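Local coordinates for protein regulator of nonsense transcripts 2 (Homo sapiens, PDB 4CEM) that acts in nonsense-mediated mRNA decay as the factor UPF2, here represented by the first of its three MIF4G domains, at residues F44-L48 / N78-S83; I143-R147 / T187-V191. One frame throughout, in Å; residues are numbered along the deposited sequence.

Contact 1: F44-L48 / N78-S83; sequences FFSRL and NGLNLS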
# COMPACT_ATOMS: atom_id res chain seq x y z
N PHE A 44 -14.68 1.65 34.34
CA PHE A 44 -14.37 0.51 33.49
C PHE A 44 -12.86 0.27 33.46
O PHE A 44 -12.41 -0.86 33.55
CB PHE A 44 -14.91 0.74 32.07
CG PHE A 44 -14.56 -0.35 31.11
CD1 PHE A 44 -13.36 -0.33 30.41
CD2 PHE A 44 -15.43 -1.40 30.89
CE1 PHE A 44 -13.03 -1.34 29.52
CE2 PHE A 44 -15.11 -2.42 29.99
CZ PHE A 44 -13.91 -2.38 29.31
N PHE A 45 -12.10 1.35 33.33
CA PHE A 45 -10.64 1.24 33.29
C PHE A 45 -10.07 0.74 34.61
O PHE A 45 -9.04 0.06 34.61
CB PHE A 45 -10.01 2.58 32.90
CG PHE A 45 -10.17 2.90 31.44
CD1 PHE A 45 -9.43 2.22 30.48
CD2 PHE A 45 -11.09 3.85 31.02
CE1 PHE A 45 -9.59 2.49 29.14
CE2 PHE A 45 -11.26 4.12 29.67
CZ PHE A 45 -10.51 3.45 28.73
N SER A 46 -10.74 1.06 35.72
CA SER A 46 -10.34 0.61 37.06
C SER A 46 -10.19 -0.89 37.14
O SER A 46 -9.29 -1.39 37.82
CB SER A 46 -11.37 1.02 38.11
OG SER A 46 -11.70 2.38 37.99
N ARG A 47 -11.09 -1.60 36.47
CA ARG A 47 -11.15 -3.05 36.56
C ARG A 47 -10.22 -3.78 35.60
O ARG A 47 -10.08 -4.99 35.70
CB ARG A 47 -12.57 -3.54 36.30
CG ARG A 47 -13.60 -2.98 37.26
CD ARG A 47 -14.85 -3.83 37.20
NE ARG A 47 -16.06 -3.01 37.14
CZ ARG A 47 -17.26 -3.46 36.78
NH1 ARG A 47 -17.45 -4.73 36.44
NH2 ARG A 47 -18.29 -2.61 36.77
N LEU A 48 -9.62 -3.06 34.66
CA LEU A 48 -8.58 -3.65 33.83
C LEU A 48 -7.28 -3.41 34.58
O LEU A 48 -7.25 -2.56 35.48
CB LEU A 48 -8.56 -3.03 32.43
CG LEU A 48 -9.89 -3.08 31.66
CD1 LEU A 48 -9.72 -2.47 30.28
CD2 LEU A 48 -10.44 -4.50 31.56
N ASN A 78 -7.84 -6.73 25.75
CA ASN A 78 -9.07 -6.47 26.48
C ASN A 78 -8.92 -6.47 28.00
O ASN A 78 -9.78 -5.93 28.70
CB ASN A 78 -10.20 -7.40 26.05
CG ASN A 78 -10.80 -7.00 24.70
OD1 ASN A 78 -11.13 -5.82 24.49
ND2 ASN A 78 -10.92 -7.96 23.79
N GLY A 79 -7.84 -7.06 28.50
CA GLY A 79 -7.59 -7.15 29.94
C GLY A 79 -6.69 -6.07 30.52
O GLY A 79 -6.63 -5.90 31.74
N LEU A 80 -6.00 -5.34 29.65
CA LEU A 80 -5.02 -4.34 30.06
C LEU A 80 -5.61 -2.93 30.09
O LEU A 80 -6.47 -2.59 29.29
CB LEU A 80 -3.85 -4.34 29.08
CG LEU A 80 -3.05 -5.62 28.85
CD1 LEU A 80 -1.92 -5.33 27.87
CD2 LEU A 80 -2.48 -6.13 30.15
N ASN A 81 -5.13 -2.12 31.03
CA ASN A 81 -5.38 -0.68 31.00
C ASN A 81 -4.17 -0.02 30.37
O ASN A 81 -3.16 0.17 31.03
CB ASN A 81 -5.62 -0.13 32.42
CG ASN A 81 -5.93 1.36 32.42
OD1 ASN A 81 -5.62 2.08 31.47
ND2 ASN A 81 -6.55 1.83 33.49
N LEU A 82 -4.28 0.31 29.10
CA LEU A 82 -3.17 0.87 28.33
C LEU A 82 -3.18 2.40 28.31
O LEU A 82 -2.43 3.01 27.54
CB LEU A 82 -3.18 0.29 26.90
CG LEU A 82 -2.71 -1.17 26.76
CD1 LEU A 82 -3.38 -1.86 25.58
CD2 LEU A 82 -1.20 -1.27 26.63
N SER A 83 -4.00 3.01 29.17
CA SER A 83 -4.13 4.47 29.25
C SER A 83 -2.80 5.22 29.25
O SER A 83 -2.70 6.27 28.61
CB SER A 83 -4.90 4.88 30.50
OG SER A 83 -6.29 4.69 30.33

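Contact 2: I143-R147 / T187-V191; sequences ITKLR and THVSV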
# COMPACT_ATOMS: atom_id res chain seq x y z
N ILE A 143 12.52 0.25 0.72
CA ILE A 143 11.27 0.23 -0.05
C ILE A 143 10.27 -0.80 0.49
O ILE A 143 9.07 -0.54 0.51
CB ILE A 143 11.57 -0.01 -1.55
CG1 ILE A 143 12.03 1.31 -2.20
CG2 ILE A 143 10.35 -0.57 -2.27
CD1 ILE A 143 12.23 1.24 -3.70
N THR A 144 10.78 -1.95 0.93
CA THR A 144 9.95 -3.01 1.49
C THR A 144 9.01 -2.48 2.58
O THR A 144 7.82 -2.80 2.59
CB THR A 144 10.82 -4.15 2.06
OG1 THR A 144 11.84 -4.49 1.11
CG2 THR A 144 9.98 -5.38 2.36
N LYS A 145 9.54 -1.67 3.49
CA LYS A 145 8.75 -1.10 4.59
C LYS A 145 7.85 0.04 4.11
O LYS A 145 6.67 0.10 4.49
CB LYS A 145 9.68 -0.63 5.72
CG LYS A 145 9.00 0.02 6.92
CD LYS A 145 8.14 -0.94 7.72
CE LYS A 145 7.92 -0.46 9.15
NZ LYS A 145 7.54 0.98 9.25
N LEU A 146 8.38 0.93 3.28
CA LEU A 146 7.57 2.01 2.69
C LEU A 146 6.38 1.45 1.91
O LEU A 146 5.31 2.06 1.90
CB LEU A 146 8.41 2.92 1.78
CG LEU A 146 7.65 4.03 1.04
CD1 LEU A 146 7.05 5.06 1.99
CD2 LEU A 146 8.58 4.71 0.05
N ARG A 147 6.55 0.31 1.25
CA ARG A 147 5.44 -0.31 0.53
C ARG A 147 4.29 -0.60 1.48
O ARG A 147 3.17 -0.11 1.29
CB ARG A 147 5.87 -1.60 -0.16
CG ARG A 147 4.78 -2.15 -1.07
CD ARG A 147 5.28 -3.23 -2.01
NE ARG A 147 5.22 -4.54 -1.38
CZ ARG A 147 6.25 -5.23 -0.91
NH1 ARG A 147 7.50 -4.77 -1.00
NH2 ARG A 147 6.04 -6.41 -0.35
N THR A 187 12.20 3.21 -9.23
CA THR A 187 12.58 2.26 -8.17
C THR A 187 11.42 1.93 -7.23
O THR A 187 11.43 0.89 -6.57
CB THR A 187 13.76 2.82 -7.36
OG1 THR A 187 13.63 4.24 -7.22
CG2 THR A 187 15.07 2.51 -8.06
N HIS A 188 10.42 2.81 -7.16
CA HIS A 188 9.27 2.60 -6.28
C HIS A 188 8.07 2.01 -7.00
O HIS A 188 6.97 2.05 -6.47
CB HIS A 188 8.87 3.93 -5.62
CG HIS A 188 9.98 4.59 -4.81
ND1 HIS A 188 10.78 5.55 -5.31
CD2 HIS A 188 10.38 4.39 -3.49
CE1 HIS A 188 11.65 5.95 -4.36
NE2 HIS A 188 11.41 5.23 -3.25
N VAL A 189 8.26 1.44 -8.18
CA VAL A 189 7.13 0.99 -9.00
C VAL A 189 6.24 0.02 -8.25
O VAL A 189 5.02 0.19 -8.20
CB VAL A 189 7.56 0.32 -10.32
CG1 VAL A 189 6.34 -0.02 -11.16
CG2 VAL A 189 8.48 1.24 -11.09
N SER A 190 6.86 -1.01 -7.67
CA SER A 190 6.14 -2.03 -6.91
C SER A 190 5.40 -1.43 -5.70
O SER A 190 4.39 -1.97 -5.27
CB SER A 190 7.11 -3.11 -6.44
OG SER A 190 7.91 -2.63 -5.38
N VAL A 191 5.93 -0.34 -5.16
CA VAL A 191 5.24 0.38 -4.08
C VAL A 191 3.95 1.04 -4.58
O VAL A 191 2.93 1.01 -3.88
CB VAL A 191 6.17 1.42 -3.41
CG1 VAL A 191 5.39 2.38 -2.54
CG2 VAL A 191 7.24 0.71 -2.59

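Contact 1: F44-L48 / N78-S83
Phe45 and Leu48 of the short helix 42-46 and the turn after it pack on the segment that leaves helix 70-79. There Asn81 forms an Asx turn. This lies at the surface of the all-helical MIF4G domain. Phe45 comes first. Its CG is anti to the carbonyl carbon (chi1 -74°), which brings the ring beside Ser83. Ser83 OG stands over one ring face, offset toward the rim, 4.0 Å from Phe45 CD1. The amide plane of Asn81 is turned 39° from the ring. Phe45 O takes a weak, bent hydrogen bond from Asn81 ND2 and also accepts from Leu48 N. Leu48 follows, its CB pointing toward the other segment. It meets mostly backbone carbonyls: Leu48 CD2 touches Asn78 O, Leu48 CB lies 3.5 Å from Gly79 O, and Leu48 CD1 lies 3.4 Å from Leu80 O. Nearby, Gly79 and Asn81 also form backbone hydrogen bonds with Asp49, while Leu80 packs on helix 52-61. Replacing Asn81, for instance by an alanine, removes OD1 and ND2; Ser83 N is then likely to lose its side-chain acceptor and Phe45 O its weak link, leaving the turn less fixed. In the Asx turn, Ser83 N donates to Asn81 OD1 in the carbonyl plane, at 3.0 Å and with an N-H...O angle of 154°.

Contact 2: I143-R147 / T187-V191
The imidazole of His188 is met obliquely by two aliphatic side chains, neither squarely over a face nor at an edge. Ile143 brings CG1 and CD1 to it, and Ile143 CD1 lies 3.7 Å from His188 CD2. The Leu146 and His188 side chains cross at about a right angle, with Leu146 CD2 4.0 Å from His188 CD2. The other Ile143 branch, CG2, is anti to the backbone N and meets Val191 CG2 at 3.4 Å. Val191 CG2 touches Arg147 CB as well, at 3.6 Å, and so sits between side chains one turn apart on helix 143-158. Arg147 uses its aliphatic part: its chain bends at chi3 (88°), and Arg147 CD lies 3.6 Å from Ser190 O. No hydrogen bond crosses the contact; it is held by packing. His188 is the N-cap residue of helix 189-204, and its backbone N donates to Asp182 OD2. The contact joins the first turns of helices 143-158 and 189-204 of the all-helical MIF4G domain. Helix 164-181, between them in sequence, borders it through Ile178, which touches both Leu146 and His188. Leu146 also reaches Phe132 of helix 120-137, and Val189 packs on helix 230-259.

The two contacts come in series: contact 1 closes before contact 2 opens. Their centres are about 38 Å apart, and their nearest atoms are about 20 Å apart, so they do not touch. The centre of contact 1 is about 33 Å from the centre of the chain; that of contact 2 is about 9 Å away. Contact 1 joins helix 42-46 and the turn after it to the end of helix 70-79 and the loop that follows. Contact 2 joins the starts of helices 143-158 and 189-204. They share no helix. Helices 86-95, 103-116 and 120-137 come between them along the chain. Both join parts some 30 to 40 residues apart in sequence, consistent with the strandless helical array of a MIF4G domain.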